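PDB 6IY4: LupI from Flavobacterium sp. YS-80-122, which probably inhibits metalloendopeptidases, as a small beta-rich protein of the Inh family of protease inhibitors. Local coordinates for residues R30-S33 / A34-C38. Numbering follows the deposited sequence.
Sequences RTFS and AQVSC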
loop_
_atom_site.group_PDB
_atom_site.type_symbol
_atom_site.label_atom_id
_atom_site.label_comp_id
_atom_site.label_asym_id
_atom_site.label_seq_id
_atom_site.Cartn_x
_atom_site.Cartn_y
_atom_site.Cartn_z
ATOM N N ARG A 30 0.034 -1.639 -12.504
ATOM C CA ARG A 30 0.873 -1.802 -11.295
ATOM C C ARG A 30 1.636 -0.505 -10.976
ATOM O O ARG A 30 2.648 -0.580 -10.312
ATOM C CB ARG A 30 1.717 -3.081 -11.444
ATOM C CG ARG A 30 0.871 -4.347 -11.406
ATOM C CD ARG A 30 1.656 -5.601 -11.141
ATOM N NE ARG A 30 2.702 -5.721 -12.144
ATOM C CZ ARG A 30 4.004 -5.445 -11.954
ATOM N NH1 ARG A 30 4.465 -5.046 -10.776
ATOM N NH2 ARG A 30 4.860 -5.556 -12.959
ATOM N N THR A 31 1.100 0.653 -11.314
ATOM C CA THR A 31 1.534 1.960 -10.822
ATOM C C THR A 31 0.458 2.528 -9.921
ATOM O O THR A 31 -0.516 1.836 -9.601
ATOM C CB THR A 31 1.859 2.902 -11.978
ATOM O OG1 THR A 31 0.683 3.117 -12.752
ATOM C CG2 THR A 31 2.912 2.275 -12.845
ATOM N N PHE A 32 0.699 3.737 -9.447
ATOM C CA PHE A 32 -0.213 4.456 -8.550
ATOM C C PHE A 32 -0.600 5.803 -9.123
ATOM O O PHE A 32 0.164 6.360 -9.866
ATOM C CB PHE A 32 0.463 4.787 -7.232
ATOM C CG PHE A 32 1.054 3.605 -6.505
ATOM C CD1 PHE A 32 0.284 2.825 -5.660
ATOM C CD2 PHE A 32 2.408 3.316 -6.645
ATOM C CE1 PHE A 32 0.866 1.782 -4.967
ATOM C CE2 PHE A 32 2.984 2.264 -5.947
ATOM C CZ PHE A 32 2.212 1.516 -5.088
ATOM N N SER A 33 -1.747 6.308 -8.729
ATOM C CA SER A 33 -2.064 7.728 -8.947
ATOM C C SER A 33 -1.081 8.596 -8.137
ATOM O O SER A 33 -0.379 8.107 -7.240
ATOM C CB SER A 33 -3.506 7.980 -8.612
ATOM O OG SER A 33 -3.734 7.848 -7.224
ATOM N N ALA A 34 -0.982 9.876 -8.509
ATOM C CA ALA A 34 -0.004 10.828 -7.941
ATOM C C ALA A 34 -0.153 10.959 -6.422
ATOM O O ALA A 34 0.860 11.312 -5.758
ATOM C CB ALA A 34 -0.197 12.165 -8.617
ATOM N N GLN A 35 -1.353 10.676 -5.910
ATOM C CA GLN A 35 -1.743 10.774 -4.486
ATOM C C GLN A 35 -0.823 9.878 -3.646
ATOM O O GLN A 35 -0.722 10.152 -2.421
ATOM C CB GLN A 35 -3.208 10.399 -4.292
ATOM C CG GLN A 35 -4.179 11.507 -4.672
ATOM C CD GLN A 35 -4.383 11.650 -6.153
ATOM O OE1 GLN A 35 -4.090 10.744 -6.919
ATOM N NE2 GLN A 35 -4.946 12.781 -6.559
ATOM N N VAL A 36 -0.120 8.900 -4.251
ATOM C CA VAL A 36 0.800 7.986 -3.511
ATOM C C VAL A 36 1.909 8.785 -2.802
ATOM O O VAL A 36 2.536 8.224 -1.873
ATOM C CB VAL A 36 1.415 6.929 -4.439
ATOM C CG1 VAL A 36 2.420 7.521 -5.404
ATOM C CG2 VAL A 36 2.023 5.787 -3.655
ATOM N N SER A 37 2.156 10.027 -3.233
ATOM C CA SER A 37 3.077 10.984 -2.560
ATOM C C SER A 37 2.875 10.960 -1.038
ATOM O O SER A 37 3.867 11.098 -0.308
ATOM C CB SER A 37 2.893 12.375 -3.131
ATOM O OG SER A 37 1.722 12.992 -2.608
ATOM N N CYS A 38 1.646 10.735 -0.561
ATOM C CA CYS A 38 1.312 10.783 0.883
ATOM C C CYS A 38 2.067 9.717 1.667
ATOM O O CYS A 38 2.342 9.927 2.857
ATOM C CB CYS A 38 -0.163 10.556 1.160
ATOM S SG CYS A 38 -0.767 8.937 0.593
#
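Val36 lays its CG2 methyl over one face of the Phe32 ring, a CH-pi contact with CG2 3.9 Å from the ring centroid and displaced toward the rim. A chi1 of 70° sets CG1 between the backbone N and the carbonyl carbon and turns CG2 anti to the N, toward the ring, while Phe32 CB and Val36 CB approach to 3.6 Å. This is the tight side: Phe32 is buried, rests on Val24 and Leu26 of strand 22-26 and meets the ring of Trp50, and Val36 also touches Val24. The looser, polar side runs out to the exposed Gln35. There Ser33 OG donates to Gln35 OE1 over 2.9 Å, in the plane of the amide carbonyl, and Gln35 reaches back through a bend at chi2 (78°). Ser33 OG is also hydrogen-bonded to Thr25 N, so an alanine here would probably leave the Gln35 amide free to swing away and strip Thr25 N of that partner. Val36 N donates to Ser33 O over 3.1 Å. The same i to i+3 pattern recurs from Ser37 N to Ala34 O and from Cys38 N to Gln35 O, a compact illustration of how a short 3-10 helix is joined to the sheet beside it, here through the Cys22-Cys38 disulfide.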